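Side-chain contacts in TetR transcriptional regulator (Chloroflexus aurantiacus, PDB 3QBM), which probably binds DNA through an N-terminal helix-turn-helix and regulates transcription, as TetR-family proteins do: residues L88-F91 with R92-E96; L159-I162 with A163-G167. All coordinates share one frame; numbering follows the deposited sequence.

In the fold
Contacts 1 and 2 both lie in the C-terminal, tetracyclin repressor-like part of the chain, with their centres about 12 Å apart. Contact 1 is the C-terminal part of helix 80-92 and the segment after it. Contact 2 is two successive turns of helix 154-175. The two pack directly on each other: F91 CG lies 3.5 Å from M165 CB, and L88 CD2 lies 3.6 Å from I161 CG2. F91 CE1 also reaches E166 CD at 3.6 Å. The side chain of Y94 is about 12 Å from a bound magnesium ion, and that of E166 about 11 Å from a bound magnesium ion. Neither contact forms the metal site, which includes I111 and D114.

Contact 1: residues L88-F91 with R92-E96; sequences LDVF and RSYAE
R92 grips D89 from the side, with two nitrogens on one oxygen, as a salt bridge. Its NH2 lies 2.9 Å from D89 OD1 and its NE 3.2 Å from the same D89 OD1. The oxygen sits in the guanidinium plane, while the carboxylate plane is turned 77° from it. D89 extends with CG anti to its backbone N (chi1 -171°), and R92 bends at chi3, which brings NE and NH2 round to this oxygen. S93 turns back on the helix: its OG donates to V90 O over 2.6 Å, from the position between its own N and carbonyl carbon.

F91 CA stands over one face of the Y94 ring, 4.2 Å from the centroid, as a CH-pi contact. The two side chains point the same way, and their rings meet obliquely, planes at 57°. Their closest atoms are F91 CD1 and Y94 CE2, 3.8 Å apart. V90 CG1 touches Y94 CE1.

The backbone holds these side chains in place. R92 N bonds L88 O and S93 N bonds D89 O, both in the i to i+4 pattern. S93 N also bonds V90 O weakly. Y94 N bonds F91 O, three residues back.

Outside this layer, E182 forms a salt bridge with R92 NH1, and Y185 makes a cation-pi contact with R92. R69 bonds S93 OG. F70 and W131 each meet the F91 ring edge-to-face.

The arrangement belongs to the C-terminal part of helix 80-92 and the segment after it, within the all-helical C-terminal domain of a TetR-family regulator.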
ATOM      1  N   LEU A  88      -5.079  12.878  -9.531  1.00 12.70           N
ATOM      2  CA  LEU A  88      -5.807  12.427  -8.352  1.00 12.67           C
ATOM      3  C   LEU A  88      -7.114  11.742  -8.765  1.00 13.18           C
ATOM      4  O   LEU A  88      -7.455  10.669  -8.226  1.00 14.82           O
ATOM      5  CB  LEU A  88      -6.134  13.575  -7.383  1.00 13.58           C
ATOM      6  CG  LEU A  88      -5.066  14.600  -7.023  1.00 12.80           C
ATOM      7  CD1 LEU A  88      -5.608  15.702  -6.118  1.00 17.55           C
ATOM      8  CD2 LEU A  88      -3.866  13.908  -6.370  1.00 15.64           C
ATOM      9  N   ASP A  89      -7.823  12.324  -9.734  1.00 12.45           N
ATOM     10  CA  ASP A  89      -9.105  11.809 -10.144  1.00 15.96           C
ATOM     11  C   ASP A  89      -8.990  10.399 -10.743  1.00 17.36           C
ATOM     12  O   ASP A  89      -9.874   9.575 -10.555  1.00 16.65           O
ATOM     13  CB  ASP A  89      -9.800  12.729 -11.128  1.00 18.01           C
ATOM     14  CG  ASP A  89     -11.202  12.297 -11.374  1.00 27.97           C
ATOM     15  OD1 ASP A  89     -11.971  12.252 -10.400  1.00 38.14           O
ATOM     16  OD2 ASP A  89     -11.512  11.924 -12.508  1.00 37.85           O
ATOM     17  N   VAL A  90      -7.891  10.122 -11.444  1.00 15.99           N
ATOM     18  CA  VAL A  90      -7.658   8.775 -11.957  1.00 16.11           C
ATOM     19  C   VAL A  90      -7.673   7.791 -10.769  1.00 13.41           C
ATOM     20  O   VAL A  90      -8.370   6.776 -10.811  1.00 15.41           O
ATOM     21  CB  VAL A  90      -6.314   8.679 -12.759  1.00 15.85           C
ATOM     22  CG1 VAL A  90      -5.991   7.227 -13.118  1.00 17.94           C
ATOM     23  CG2 VAL A  90      -6.394   9.539 -14.033  1.00 12.42           C
ATOM     24  N   PHE A  91      -6.882   8.070  -9.719  1.00 13.55           N
ATOM     25  CA  PHE A  91      -6.864   7.207  -8.541  1.00 10.84           C
ATOM     26  C   PHE A  91      -8.241   7.095  -7.872  1.00 12.41           C
ATOM     27  O   PHE A  91      -8.664   5.995  -7.488  1.00 15.64           O
ATOM     28  CB  PHE A  91      -5.835   7.716  -7.538  1.00 13.25           C
ATOM     29  CG  PHE A  91      -4.438   7.275  -7.834  1.00 15.50           C
ATOM     30  CD1 PHE A  91      -4.067   5.971  -7.584  1.00 16.28           C
ATOM     31  CD2 PHE A  91      -3.494   8.149  -8.315  1.00 15.96           C
ATOM     32  CE1 PHE A  91      -2.784   5.552  -7.802  1.00 20.99           C
ATOM     33  CE2 PHE A  91      -2.196   7.725  -8.503  1.00 17.08           C
ATOM     34  CZ  PHE A  91      -1.854   6.438  -8.279  1.00 17.03           C
ATOM     35  N   ARG A  92      -8.930   8.215  -7.739  1.00 14.48           N
ATOM     36  CA  ARG A  92     -10.255   8.209  -7.175  1.00 15.05           C
ATOM     37  C   ARG A  92     -11.194   7.264  -7.932  1.00 18.52           C
ATOM     38  O   ARG A  92     -12.005   6.532  -7.303  1.00 14.58           O
ATOM     39  CB  ARG A  92     -10.837   9.630  -7.123  1.00 18.05           C
ATOM     40  CG  ARG A  92     -12.185   9.648  -6.460  1.00 18.31           C
ATOM     41  CD  ARG A  92     -12.697  11.011  -6.146  1.00 22.00           C
ATOM     42  NE  ARG A  92     -12.926  11.799  -7.335  1.00 20.70           N
ATOM     43  CZ  ARG A  92     -13.630  12.939  -7.373  1.00 22.07           C
ATOM     44  NH1 ARG A  92     -14.274  13.413  -6.312  1.00 22.96           N
ATOM     45  NH2 ARG A  92     -13.760  13.573  -8.523  1.00 22.47           N
ATOM     46  N   SER A  93     -11.053   7.235  -9.257  1.00 16.77           N
ATOM     47  CA  SER A  93     -11.918   6.378 -10.100  1.00 19.60           C
ATOM     48  C   SER A  93     -11.699   4.884  -9.897  1.00 19.76           C
ATOM     49  O   SER A  93     -12.527   4.058 -10.356  1.00 17.69           O
ATOM     50  CB  SER A  93     -11.772   6.739 -11.580  1.00 18.61           C
ATOM     51  OG  SER A  93     -10.574   6.199 -12.119  1.00 17.86           O
ATOM     52  N   TYR A  94     -10.573   4.518  -9.262  1.00 15.12           N
ATOM     53  CA  TYR A  94     -10.314   3.114  -8.898  1.00 16.86           C
ATOM     54  C   TYR A  94     -11.344   2.534  -7.930  1.00 19.63           C
ATOM     55  O   TYR A  94     -11.437   1.312  -7.861  1.00 19.38           O
ATOM     56  CB  TYR A  94      -8.924   2.918  -8.285  1.00 13.95           C
ATOM     57  CG  TYR A  94      -7.765   3.094  -9.236  1.00 15.05           C
ATOM     58  CD1 TYR A  94      -7.947   3.553 -10.537  1.00 16.87           C
ATOM     59  CD2 TYR A  94      -6.466   2.885  -8.801  1.00 18.56           C
ATOM     60  CE1 TYR A  94      -6.868   3.737 -11.371  1.00 17.87           C
ATOM     61  CE2 TYR A  94      -5.395   3.038  -9.652  1.00 20.31           C
ATOM     62  CZ  TYR A  94      -5.606   3.470 -10.927  1.00 24.09           C
ATOM     63  OH  TYR A  94      -4.529   3.645 -11.767  1.00 24.44           O
ATOM     64  N   ALA A  95     -12.086   3.392  -7.214  1.00 20.29           N
ATOM     65  CA  ALA A  95     -13.097   2.949  -6.238  1.00 21.82           C
ATOM     66  C   ALA A  95     -14.085   1.960  -6.837  1.00 25.78           C
ATOM     67  O   ALA A  95     -14.421   0.973  -6.201  1.00 26.67           O
ATOM     68  CB  ALA A  95     -13.861   4.129  -5.661  1.00 20.03           C
ATOM     69  N   GLU A  96     -14.554   2.248  -8.044  1.00 26.07           N
ATOM     70  CA  GLU A  96     -15.497   1.367  -8.739  1.00 27.57           C
ATOM     71  C   GLU A  96     -14.883   0.619  -9.934  1.00 27.32           C
ATOM     72  O   GLU A  96     -15.457  -0.358 -10.396  1.00 29.39           O
ATOM     73  CB  GLU A  96     -16.700   2.196  -9.201  1.00 27.72           C
ATOM     74  CG  GLU A  96     -17.618   2.683  -8.069  1.00 34.89           C
TER

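Contact 2: residues L159-I162 with A163-G167; sequences LLII and ATMEG
T164 and L160 meet one turn apart on a continuous helix. T164 OG1 donates to L160 O over 2.7 Å, and T164 N donates to L160 O over 2.8 Å. The two donors reach this carbonyl oxygen from opposite faces of its plane. With chi1 at -56°, OG1 sits beside the T164 backbone N, from where it reaches L160 O; CG2 is anti to that N. L160 CD1 lies alongside the hydroxyl, 3.8 Å from T164 OG1. A valine here would probably leave L160 O with the backbone donor alone and cost the weak bond to T164 OG1 of the second subunit.

I162 CG2, anti to its backbone N, is the branch that meets E166 CG, at 4.2 Å. The two side chains point the same way. M165, a selenomethionine, has its CG near I161 CG2; bends at chi2 and chi3 carry the rest of the M165 chain off I161. A163 CB rests against L159 O at 3.3 Å.

The segment is buried within helix 154-175. I161 and M165 face helix 80-92, and T164 and M165 also meet helix 179-196. I162 and E166 pack on W131 of helix 118-144. T164 OG1 makes a weak hydrogen bond to T164 OG1 of the second subunit, and L160 packs on H187 of that subunit, placing these turns at the dimer interface.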
ATOM      1  N   LEU A 159       5.589  12.791  -4.640  1.00 12.81           N
ATOM      2  CA  LEU A 159       5.626  11.698  -3.692  1.00 12.31           C
ATOM      3  C   LEU A 159       4.486  11.801  -2.681  1.00 13.20           C
ATOM      4  O   LEU A 159       3.951  10.775  -2.282  1.00 12.92           O
ATOM      5  CB  LEU A 159       6.967  11.640  -2.986  1.00 12.92           C
ATOM      6  CG  LEU A 159       8.187  11.311  -3.809  1.00 12.18           C
ATOM      7  CD1 LEU A 159       9.439  11.588  -2.962  1.00 14.44           C
ATOM      8  CD2 LEU A 159       8.222   9.898  -4.266  1.00 15.46           C
ATOM      9  N   LEU A 160       4.092  13.016  -2.258  1.00 12.16           N
ATOM     10  CA  LEU A 160       2.924  13.136  -1.359  1.00 11.02           C
ATOM     11  C   LEU A 160       1.647  12.608  -2.034  1.00 10.09           C
ATOM     12  O   LEU A 160       0.886  11.813  -1.432  1.00 14.02           O
ATOM     13  CB  LEU A 160       2.719  14.586  -0.956  1.00 13.73           C
ATOM     14  CG  LEU A 160       1.452  14.885  -0.152  1.00 17.92           C
ATOM     15  CD1 LEU A 160       1.540  14.216   1.236  1.00 14.21           C
ATOM     16  CD2 LEU A 160       1.313  16.424  -0.034  1.00 15.45           C
ATOM     17  N   ILE A 161       1.406  13.067  -3.265  1.00  9.54           N
ATOM     18  CA  ILE A 161       0.269  12.646  -4.057  1.00 12.00           C
ATOM     19  C   ILE A 161       0.245  11.130  -4.226  1.00 10.60           C
ATOM     20  O   ILE A 161      -0.762  10.508  -3.969  1.00 11.19           O
ATOM     21  CB  ILE A 161       0.290  13.283  -5.463  1.00 12.49           C
ATOM     22  CG1 ILE A 161      -0.158  14.735  -5.384  1.00 15.04           C
ATOM     23  CG2 ILE A 161      -0.597  12.461  -6.418  1.00 14.22           C
ATOM     24  CD1 ILE A 161       0.163  15.552  -6.696  1.00 14.60           C
ATOM     25  N   ILE A 162       1.359  10.532  -4.650  1.00 11.82           N
ATOM     26  CA  ILE A 162       1.402   9.083  -4.866  1.00 12.70           C
ATOM     27  C   ILE A 162       1.150   8.275  -3.593  1.00 11.86           C
ATOM     28  O   ILE A 162       0.371   7.312  -3.607  1.00 12.72           O
ATOM     29  CB  ILE A 162       2.733   8.642  -5.527  1.00 11.98           C
ATOM     30  CG1 ILE A 162       2.836   9.285  -6.900  1.00 12.62           C
ATOM     31  CG2 ILE A 162       2.835   7.092  -5.608  1.00 13.34           C
ATOM     32  CD1 ILE A 162       4.306   9.246  -7.497  1.00 12.53           C
ATOM     33  N   ALA A 163       1.787   8.695  -2.510  1.00 10.73           N
ATOM     34  CA  ALA A 163       1.633   8.047  -1.197  1.00 12.55           C
ATOM     35  C   ALA A 163       0.176   8.134  -0.780  1.00 14.13           C
ATOM     36  O   ALA A 163      -0.438   7.113  -0.398  1.00 12.64           O
ATOM     37  CB  ALA A 163       2.512   8.723  -0.111  1.00 11.45           C
ATOM     38  N   THR A 164      -0.388   9.335  -0.834  1.00 12.28           N
ATOM     39  CA  THR A 164      -1.770   9.527  -0.376  1.00 12.45           C
ATOM     40  C   THR A 164      -2.777   8.710  -1.137  1.00 12.33           C
ATOM     41  O   THR A 164      -3.655   8.041  -0.522  1.00 10.31           O
ATOM     42  CB  THR A 164      -2.153  11.005  -0.445  1.00 11.79           C
ATOM     43  OG1 THR A 164      -1.191  11.754   0.327  1.00 12.45           O
ATOM     44  CG2 THR A 164      -3.570  11.243   0.138  1.00 15.27           C
HETATM   45  N   MSE A 165      -2.687   8.789  -2.456  1.00 11.45           N
HETATM   46  CA  MSE A 165      -3.666   8.146  -3.325  1.00 10.21           C
HETATM   47  C   MSE A 165      -3.522   6.623  -3.266  1.00 11.11           C
HETATM   48  O   MSE A 165      -4.527   5.920  -3.158  1.00 12.34           O
HETATM   49  CB  MSE A 165      -3.615   8.691  -4.761  1.00 11.59           C
HETATM   50  CG  MSE A 165      -4.007  10.158  -4.910  1.00 10.40           C
HETATM   51 SE   MSE A 165      -5.542  10.830  -3.869  0.75 11.84          SE
HETATM   52  CE  MSE A 165      -6.983   9.833  -4.725  1.00 12.88           C
ATOM     53  N   GLU A 166      -2.297   6.100  -3.262  1.00 10.81           N
ATOM     54  CA  GLU A 166      -2.104   4.665  -3.189  1.00 11.82           C
ATOM     55  C   GLU A 166      -2.535   4.120  -1.833  1.00 13.25           C
ATOM     56  O   GLU A 166      -3.149   3.051  -1.787  1.00 12.90           O
ATOM     57  CB  GLU A 166      -0.650   4.257  -3.479  1.00 12.74           C
ATOM     58  CG  GLU A 166      -0.248   4.376  -4.921  1.00 15.55           C
ATOM     59  CD  GLU A 166      -0.825   3.296  -5.815  1.00 16.35           C
ATOM     60  OE1 GLU A 166      -1.942   2.790  -5.561  1.00 20.80           O
ATOM     61  OE2 GLU A 166      -0.136   2.957  -6.776  1.00 24.02           O
ATOM     62  N   GLY A 167      -2.215   4.828  -0.735  1.00 11.11           N
ATOM     63  CA  GLY A 167      -2.718   4.453   0.605  1.00 11.91           C
ATOM     64  C   GLY A 167      -4.260   4.432   0.685  1.00 12.46           C
ATOM     65  O   GLY A 167      -4.888   3.540   1.272  1.00 12.09           O
TER